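Local coordinates for uncharacterized protein (Streptococcus pneumoniae, PDB 3LFT) that binds L-tryptophan and probably serves as the substrate-binding component of an ABC transporter, enclosing the amino acid between its two lobes, at residues P14-I19 against G68-A73; V113-P118 against V192-T197; F168-P171 against E175-S178. All coordinates share one frame; numbering follows the deposited sequence.

How the contacts relate
Contacts 1 and 2 are buried near the middle of the chain and meet the same tryptophan, whereas contact 3 is only partly buried, its centre about 18 Å from the centre of the chain. Contact 1 belongs to the lobe with the six-stranded parallel sheet; that lobe supplies strand residues 113-115 to contact 2, and 116-118 lead on towards the other lobe, which contributes 192-197. The first two touch where Asn196 OD1 packs on Ala70 CB and Leu16 CD1. Contact 1 joins its segments by aliphatic methyls alone; contact 2 sets one isoleucine against polar side chains, beside a probably zwitterionic ligand. Contact 3 closes a short strand-to-helix turn with aliphatic packing and a carboxylate against proline.

Contact 1: P14-I19 against G68-A73; sequences PSLDLI and GIATPA. With TRP (tryptophan), chain C.
The carboxylate oxygen O of the bound tryptophan is gripped twice: by Thr71 N, 2.8 Å away with an almost straight N-H...O angle of 176°, and by the side-chain amide of Asn196 from the facing lobe. Its partner OXT accepts a bond from Thr71 OG1 at 2.7 Å. One residue thus meets both carboxylate oxygens, because Thr71 carries OG1 beside its own backbone N (chi1 -69°). Ala70, the N-cap of helix 71-80, lays its CB 3.5 Å from tryptophan O. Behind this polar end the two segments join through hydrocarbon alone. Leu16 CD1 rests on Ala70 CB at 3.9 Å, while Leu16 CD2 meets Ile69 CG2 at 4.0 Å. The same Ile69 methyl also receives Ile19 CG2, the two side chains running antiparallel as they pass. Leu16 and Ile19 both have a second task, for Leu16 CD2 stands over the indole 3.6 Å from tryptophan CG, and Ile19 CD1 comes to the ring atom CD1 from the same side. Ser15 adds its CB against tryptophan CZ2 at 3.4 Å. Ile69 ends strand 65-69 and Leu16 lies on the helix that follows strand 3-9, its neighbour in the parallel sheet, so the pocket is built at the carboxy-terminal ends of the strands, as in other periplasmic-type binding proteins. Gln236 of helix 236-251, which touches Ser15 and Ile19, also bonds to the ligand through OE1. The first turn of helix 71-80 offers a backbone N-H and a hydroxyl to the carboxylate, and the helix dipole probably adds to its hold on the negative charge; the aliphatic floor formed by Leu16 and Ile19 suits an aromatic side chain, a division of labour consistent with selection for a hydrophobic amino acid.

Contact 2: V113-P118 against V192-T197; sequences VSDHNP and VPIDNT. With TRP (tryptophan), chain C.
Asp115 and Ile194 meet beside the tryptophan, Asp115 OD2 lying 3.6 Å from Ile194 CG2. The same OD2 accepts a bond from the ligand amino nitrogen N at 2.7 Å, and Asp115 OD1 is 2.8 Å from that N, a pairing that should favour the charged ammonium. Ile194 CG2 presses on the indole 3.3 Å from tryptophan CD2, on the opposite side from Leu16; chi1 (-52°) sets it anti to the backbone N and turns CG1 towards Asn117. The Asn196 ND2 bond to tryptophan O measures 2.9 Å, with an angle of 156°. In this two-lobed, Venus-flytrap type binding protein Asp115, at the end of strand 110-115, faces Ile194 across the cleft; Asn117 lies on the chain leading out of that strand, and 192-197 begins on the last residue of strand 189-192 and runs into helix 196-200. Ile194 is positioned by an inverse gamma turn centred on it and by Gln150 OE1, which accepts from its N. Its CG1 makes a van der Waals approach of 3.6 Å to Asn117 OD1, whose polar partner is Gln122 NE2. The N-cap Asp195 bonds through OD1 to Ile198 N, and Glu144 OE1 receives Asn196 N.

Contact 3: F168-P171 against E175-S178; sequences FAVP and EIAS
Glu175 begins its path at CB, which packs 3.9 Å from Val170 CG1, the side chains of the two residues passing in opposite directions. The next carbon, Glu175 CG, comes to 4.0 Å from Pro171 CD. A bend at chi2 (77°) then turns the carboxylate towards the CG and CD atoms of Pro171, the two side chains crossing at about a right angle, and brings Glu175 CD to 3.6 Å from Pro171 CG. At the end, Glu175 OE1 sits 3.4 Å from that same Pro171 CG, a van der Waals approach, and finds its polar partner in Ser172 OG of the intervening turn. The other oxygen, OE2, is 3.9 Å from Pro171 CG. This short connection joins strand 164-170, at one border of the four-stranded parallel sheet, to helix 176-183, which leads on to strand 189-192 in a beta-alpha-beta crossover passing over strand 135-141. On its inner side Val170 CG2 approaches Ile176 CG1 at 4.5 Å, and both residues also rest on Ile198 of helix 196-200. Val170 O is bonded to Ser141 OG at the end of the adjoining strand, while Glu175 O pairs with Thr179 OG1 one helical turn further along.

Contact 1: P14-I19 against G68-A73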
loop_
_atom_site.group_PDB
_atom_site.type_symbol
_atom_site.label_atom_id
_atom_site.label_comp_id
_atom_site.label_asym_id
_atom_site.label_seq_id
_atom_site.Cartn_x
_atom_site.Cartn_y
_atom_site.Cartn_z
ATOM N N PRO A 14 -9.547 1.315 -3.375
ATOM C CA PRO A 14 -10.253 0.166 -2.761
ATOM C C PRO A 14 -9.454 -0.610 -1.738
ATOM O O PRO A 14 -10.022 -1.125 -0.771
ATOM C CB PRO A 14 -10.601 -0.726 -3.955
ATOM C CG PRO A 14 -10.733 0.250 -5.105
ATOM C CD PRO A 14 -9.702 1.336 -4.844
ATOM N N SER A 15 -8.138 -0.669 -1.913
ATOM C CA SER A 15 -7.301 -1.366 -0.928
ATOM C C SER A 15 -7.403 -0.736 0.459
ATOM O O SER A 15 -7.543 -1.436 1.461
ATOM C CB SER A 15 -5.844 -1.403 -1.376
ATOM O OG SER A 15 -5.696 -2.044 -2.633
ATOM N N LEU A 16 -7.373 0.592 0.521
ATOM C CA LEU A 16 -7.486 1.250 1.820
ATOM C C LEU A 16 -8.859 1.045 2.441
ATOM O O LEU A 16 -8.963 0.889 3.664
ATOM C CB LEU A 16 -7.119 2.739 1.774
ATOM C CG LEU A 16 -5.733 3.102 1.221
ATOM C CD1 LEU A 16 -5.421 4.561 1.515
ATOM C CD2 LEU A 16 -4.593 2.224 1.744
ATOM N N ASP A 17 -9.904 1.056 1.626
ATOM C CA ASP A 17 -11.245 0.776 2.137
ATOM C C ASP A 17 -11.317 -0.616 2.772
ATOM O O ASP A 17 -11.934 -0.792 3.821
ATOM C CB ASP A 17 -12.280 0.866 1.019
ATOM C CG ASP A 17 -12.449 2.264 0.458
ATOM O OD1 ASP A 17 -12.174 3.264 1.135
ATOM O OD2 ASP A 17 -12.981 2.352 -0.668
ATOM N N LEU A 18 -10.663 -1.599 2.153
ATOM C CA LEU A 18 -10.649 -2.964 2.677
ATOM C C LEU A 18 -9.820 -3.072 3.967
ATOM O O LEU A 18 -10.225 -3.781 4.905
ATOM C CB LEU A 18 -10.178 -3.949 1.603
ATOM C CG LEU A 18 -10.246 -5.438 1.927
ATOM C CD1 LEU A 18 -11.604 -5.910 2.468
ATOM C CD2 LEU A 18 -9.876 -6.211 0.667
ATOM N N ILE A 19 -8.699 -2.358 4.034
ATOM C CA ILE A 19 -7.954 -2.260 5.283
ATOM C C ILE A 19 -8.841 -1.693 6.398
ATOM O O ILE A 19 -8.865 -2.242 7.511
ATOM C CB ILE A 19 -6.670 -1.435 5.095
ATOM C CG1 ILE A 19 -5.720 -2.206 4.171
ATOM C CG2 ILE A 19 -6.014 -1.119 6.447
ATOM C CD1 ILE A 19 -4.574 -1.343 3.694
ATOM N N GLY A 68 -3.481 5.973 11.363
ATOM C CA GLY A 68 -3.250 6.501 10.026
ATOM C C GLY A 68 -3.193 5.383 9.013
ATOM O O GLY A 68 -2.307 4.520 9.078
ATOM N N ILE A 69 -4.151 5.388 8.089
ATOM C CA ILE A 69 -4.187 4.392 7.003
ATOM C C ILE A 69 -3.437 4.960 5.813
ATOM O O ILE A 69 -3.870 5.955 5.222
ATOM C CB ILE A 69 -5.643 4.002 6.591
ATOM C CG1 ILE A 69 -6.482 3.641 7.824
ATOM C CG2 ILE A 69 -5.580 2.831 5.592
ATOM C CD1 ILE A 69 -7.951 3.264 7.514
ATOM N N ALA A 70 -2.296 4.318 5.527
ATOM C CA ALA A 70 -1.301 4.689 4.501
ATOM C C ALA A 70 -0.293 5.688 5.058
ATOM O O ALA A 70 -0.581 6.454 5.990
ATOM C CB ALA A 70 -1.950 5.192 3.177
ATOM N N THR A 71 0.897 5.659 4.487
ATOM C CA THR A 71 2.042 6.406 4.975
ATOM C C THR A 71 1.781 7.919 5.154
ATOM O O THR A 71 2.080 8.443 6.219
ATOM C CB THR A 71 3.301 6.094 4.110
ATOM O OG1 THR A 71 3.697 4.747 4.350
ATOM C CG2 THR A 71 4.473 7.004 4.453
ATOM N N PRO A 72 1.172 8.597 4.163
ATOM C CA PRO A 72 0.982 10.044 4.402
ATOM C C PRO A 72 0.055 10.351 5.576
ATOM O O PRO A 72 0.223 11.383 6.235
ATOM C CB PRO A 72 0.383 10.542 3.092
ATOM C CG PRO A 72 0.917 9.549 2.065
ATOM C CD PRO A 72 0.840 8.218 2.776
ATOM N N ALA A 73 -0.921 9.485 5.841
ATOM C CA ALA A 73 -1.808 9.698 6.980
ATOM C C ALA A 73 -1.090 9.469 8.299
ATOM O O ALA A 73 -1.209 10.272 9.214
ATOM C CB ALA A 73 -3.044 8.838 6.885
HETATM N N TRP C . 1.370 0.589 2.164
HETATM C CA TRP C . 0.930 1.881 1.560
HETATM C C TRP C . 1.650 3.019 2.208
HETATM O O TRP C . 1.191 4.163 2.143
HETATM C CB TRP C . -0.595 2.023 1.690
HETATM C CG TRP C . -1.318 0.917 0.966
HETATM C CD1 TRP C . -1.878 -0.238 1.512
HETATM C CD2 TRP C . -1.541 0.833 -0.482
HETATM N NE1 TRP C . -2.426 -1.004 0.510
HETATM C CE2 TRP C . -2.245 -0.436 -0.683
HETATM C CE3 TRP C . -1.191 1.653 -1.529
HETATM C CZ2 TRP C . -2.584 -0.796 -1.976
HETATM C CZ3 TRP C . -1.540 1.258 -2.816
HETATM C CH2 TRP C . -2.234 0.048 -3.019
HETATM O OXT TRP C . 2.710 2.799 2.811
#

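Contact 2: V113-P118 against V192-T197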
loop_
_atom_site.group_PDB
_atom_site.type_symbol
_atom_site.label_atom_id
_atom_site.label_comp_id
_atom_site.label_asym_id
_atom_site.label_seq_id
_atom_site.Cartn_x
_atom_site.Cartn_y
_atom_site.Cartn_z
ATOM N N VAL A 113 1.301 -1.664 11.780
ATOM C CA VAL A 113 1.374 -2.736 10.780
ATOM C C VAL A 113 1.990 -2.213 9.490
ATOM O O VAL A 113 1.619 -1.139 9.006
ATOM C CB VAL A 113 -0.065 -3.276 10.506
ATOM C CG1 VAL A 113 -0.073 -4.193 9.275
ATOM C CG2 VAL A 113 -0.583 -4.016 11.739
ATOM N N SER A 114 2.913 -3.014 8.947
ATOM C CA SER A 114 3.674 -2.637 7.762
ATOM C C SER A 114 3.533 -3.684 6.670
ATOM O O SER A 114 3.672 -4.889 6.951
ATOM C CB SER A 114 5.154 -2.511 8.148
ATOM O OG SER A 114 5.985 -2.374 7.001
ATOM N N ASP A 115 3.223 -3.235 5.442
ATOM C CA ASP A 115 3.128 -4.109 4.267
ATOM C C ASP A 115 4.351 -3.921 3.372
ATOM O O ASP A 115 4.422 -2.994 2.548
ATOM C CB ASP A 115 1.805 -3.839 3.508
ATOM C CG ASP A 115 1.559 -2.367 3.174
ATOM O OD1 ASP A 115 1.934 -1.475 3.966
ATOM O OD2 ASP A 115 0.885 -2.107 2.128
ATOM N N HIS A 116 5.343 -4.792 3.558
ATOM C CA HIS A 116 6.561 -4.784 2.759
ATOM C C HIS A 116 6.290 -5.345 1.361
ATOM O O HIS A 116 5.700 -6.418 1.214
ATOM C CB HIS A 116 7.622 -5.639 3.467
ATOM C CG HIS A 116 8.909 -5.731 2.713
ATOM N ND1 HIS A 116 9.252 -6.823 1.942
ATOM C CD2 HIS A 116 9.923 -4.846 2.586
ATOM C CE1 HIS A 116 10.426 -6.601 1.372
ATOM N NE2 HIS A 116 10.850 -5.413 1.744
ATOM N N ASN A 117 6.717 -4.638 0.326
ATOM C CA ASN A 117 6.485 -5.118 -1.036
ATOM C C ASN A 117 7.384 -6.282 -1.434
ATOM O O ASN A 117 8.603 -6.180 -1.306
ATOM C CB ASN A 117 6.682 -3.990 -2.045
ATOM C CG ASN A 117 6.226 -4.400 -3.440
ATOM O OD1 ASN A 117 5.051 -4.812 -3.605
ATOM N ND2 ASN A 117 7.111 -4.329 -4.434
ATOM N N PRO A 118 6.800 -7.397 -1.924
ATOM C CA PRO A 118 7.626 -8.572 -2.246
ATOM C C PRO A 118 8.269 -8.431 -3.626
ATOM O O PRO A 118 7.880 -9.079 -4.611
ATOM C CB PRO A 118 6.637 -9.738 -2.175
ATOM C CG PRO A 118 5.336 -9.155 -2.391
ATOM C CD PRO A 118 5.362 -7.719 -1.924
ATOM N N VAL A 192 4.097 -0.960 -10.961
ATOM C CA VAL A 192 3.631 0.051 -10.000
ATOM C C VAL A 192 3.847 -0.499 -8.607
ATOM O O VAL A 192 3.368 -1.597 -8.307
ATOM C CB VAL A 192 2.130 0.365 -10.160
ATOM C CG1 VAL A 192 1.709 1.468 -9.187
ATOM C CG2 VAL A 192 1.820 0.801 -11.591
ATOM N N PRO A 193 4.574 0.218 -7.738
ATOM C CA PRO A 193 4.729 -0.221 -6.352
ATOM C C PRO A 193 3.432 -0.046 -5.562
ATOM O O PRO A 193 2.380 0.334 -6.125
ATOM C CB PRO A 193 5.858 0.671 -5.814
ATOM C CG PRO A 193 5.838 1.878 -6.665
ATOM C CD PRO A 193 5.302 1.469 -8.018
ATOM N N ILE A 194 3.500 -0.333 -4.265
ATOM C CA ILE A 194 2.378 -0.086 -3.357
ATOM C C ILE A 194 2.332 1.443 -3.150
ATOM O O ILE A 194 2.977 1.973 -2.238
ATOM C CB ILE A 194 2.525 -0.873 -2.029
ATOM C CG1 ILE A 194 2.776 -2.364 -2.273
ATOM C CG2 ILE A 194 1.278 -0.700 -1.187
ATOM C CD1 ILE A 194 3.168 -3.098 -0.987
ATOM N N ASP A 195 1.610 2.116 -4.040
ATOM C CA ASP A 195 1.697 3.563 -4.214
ATOM C C ASP A 195 0.276 4.116 -4.196
ATOM O O ASP A 195 -0.563 3.736 -5.022
ATOM C CB ASP A 195 2.393 3.862 -5.550
ATOM C CG ASP A 195 2.575 5.340 -5.793
ATOM O OD1 ASP A 195 1.570 6.041 -6.047
ATOM O OD2 ASP A 195 3.738 5.813 -5.695
ATOM N N ASN A 196 -0.018 5.009 -3.255
ATOM C CA ASN A 196 -1.385 5.517 -3.102
ATOM C C ASN A 196 -1.830 6.409 -4.254
ATOM O O ASN A 196 -3.006 6.403 -4.625
ATOM C CB ASN A 196 -1.514 6.303 -1.803
ATOM C CG ASN A 196 -1.281 5.436 -0.600
ATOM O OD1 ASN A 196 -2.146 4.646 -0.227
ATOM N ND2 ASN A 196 -0.116 5.569 0.025
ATOM N N THR A 197 -0.909 7.205 -4.789
ATOM C CA THR A 197 -1.215 8.119 -5.901
ATOM C C THR A 197 -1.657 7.315 -7.126
ATOM O O THR A 197 -2.731 7.557 -7.688
ATOM C CB THR A 197 0.006 9.035 -6.228
ATOM O OG1 THR A 197 0.391 9.739 -5.031
ATOM C CG2 THR A 197 -0.305 10.033 -7.348
HETATM N N TRP C . 1.370 0.589 2.164
HETATM C CA TRP C . 0.930 1.881 1.560
HETATM C C TRP C . 1.650 3.019 2.208
HETATM O O TRP C . 1.191 4.163 2.143
HETATM C CB TRP C . -0.595 2.023 1.690
HETATM C CG TRP C . -1.318 0.917 0.966
HETATM C CD1 TRP C . -1.878 -0.238 1.512
HETATM C CD2 TRP C . -1.541 0.833 -0.482
HETATM N NE1 TRP C . -2.426 -1.004 0.510
HETATM C CE2 TRP C . -2.245 -0.436 -0.683
HETATM C CE3 TRP C . -1.191 1.653 -1.529
HETATM C CZ2 TRP C . -2.584 -0.796 -1.976
HETATM C CZ3 TRP C . -1.540 1.258 -2.816
HETATM C CH2 TRP C . -2.234 0.048 -3.019
HETATM O OXT TRP C . 2.710 2.799 2.811
#

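Contact 3: F168-P171 against E175-S178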
loop_
_atom_site.group_PDB
_atom_site.type_symbol
_atom_site.label_atom_id
_atom_site.label_comp_id
_atom_site.label_asym_id
_atom_site.label_seq_id
_atom_site.Cartn_x
_atom_site.Cartn_y
_atom_site.Cartn_z
ATOM N N PHE A 168 9.695 6.560 -13.805
ATOM C CA PHE A 168 8.760 7.564 -14.285
ATOM C C PHE A 168 7.946 8.026 -13.091
ATOM O O PHE A 168 6.824 7.556 -12.844
ATOM C CB PHE A 168 7.877 7.019 -15.410
ATOM C CG PHE A 168 8.645 6.626 -16.633
ATOM C CD1 PHE A 168 8.852 7.546 -17.667
ATOM C CD2 PHE A 168 9.192 5.344 -16.745
ATOM C CE1 PHE A 168 9.571 7.181 -18.800
ATOM C CE2 PHE A 168 9.918 4.974 -17.867
ATOM C CZ PHE A 168 10.108 5.894 -18.897
ATOM N N ALA A 169 8.549 8.919 -12.316
ATOM C CA ALA A 169 7.884 9.477 -11.150
ATOM C C ALA A 169 6.958 10.607 -11.563
ATOM O O ALA A 169 7.269 11.393 -12.472
ATOM C CB ALA A 169 8.899 9.952 -10.121
ATOM N N VAL A 170 5.803 10.658 -10.917
ATOM C CA VAL A 170 4.860 11.766 -11.047
ATOM C C VAL A 170 4.672 12.443 -9.691
ATOM O O VAL A 170 4.732 11.773 -8.651
ATOM C CB VAL A 170 3.484 11.293 -11.614
ATOM C CG1 VAL A 170 3.645 10.716 -13.030
ATOM C CG2 VAL A 170 2.820 10.234 -10.734
ATOM N N PRO A 171 4.451 13.778 -9.675
ATOM C CA PRO A 171 4.184 14.429 -8.380
ATOM C C PRO A 171 2.743 14.301 -7.888
ATOM O O PRO A 171 2.471 14.561 -6.708
ATOM C CB PRO A 171 4.506 15.899 -8.661
ATOM C CG PRO A 171 4.177 16.072 -10.115
ATOM C CD PRO A 171 4.603 14.766 -10.764
ATOM N N GLU A 175 -0.427 13.983 -13.719
ATOM C CA GLU A 175 0.595 13.685 -14.713
ATOM C C GLU A 175 0.558 12.224 -15.171
ATOM O O GLU A 175 1.372 11.824 -15.998
ATOM C CB GLU A 175 1.995 14.046 -14.170
ATOM C CG GLU A 175 2.237 15.544 -13.911
ATOM C CD GLU A 175 1.590 16.058 -12.626
ATOM O OE1 GLU A 175 1.295 15.252 -11.724
ATOM O OE2 GLU A 175 1.383 17.282 -12.508
ATOM N N ILE A 176 -0.396 11.442 -14.667
ATOM C CA ILE A 176 -0.416 9.999 -14.980
ATOM C C ILE A 176 -0.613 9.717 -16.471
ATOM O O ILE A 176 0.190 8.990 -17.068
ATOM C CB ILE A 176 -1.467 9.213 -14.161
ATOM C CG1 ILE A 176 -1.047 9.151 -12.685
ATOM C CG2 ILE A 176 -1.616 7.767 -14.728
ATOM C CD1 ILE A 176 -2.111 8.574 -11.753
ATOM N N ALA A 177 -1.661 10.284 -17.068
ATOM C CA ALA A 177 -2.009 9.943 -18.447
ATOM C C ALA A 177 -0.862 10.234 -19.414
ATOM O O ALA A 177 -0.497 9.371 -20.225
ATOM C CB ALA A 177 -3.288 10.663 -18.885
ATOM N N SER A 178 -0.286 11.431 -19.317
ATOM C CA SER A 178 0.789 11.832 -20.219
ATOM C C SER A 178 2.061 11.016 -19.966
ATOM O O SER A 178 2.783 10.682 -20.898
ATOM C CB SER A 178 1.067 13.339 -20.119
ATOM O OG SER A 178 1.490 13.685 -18.811
#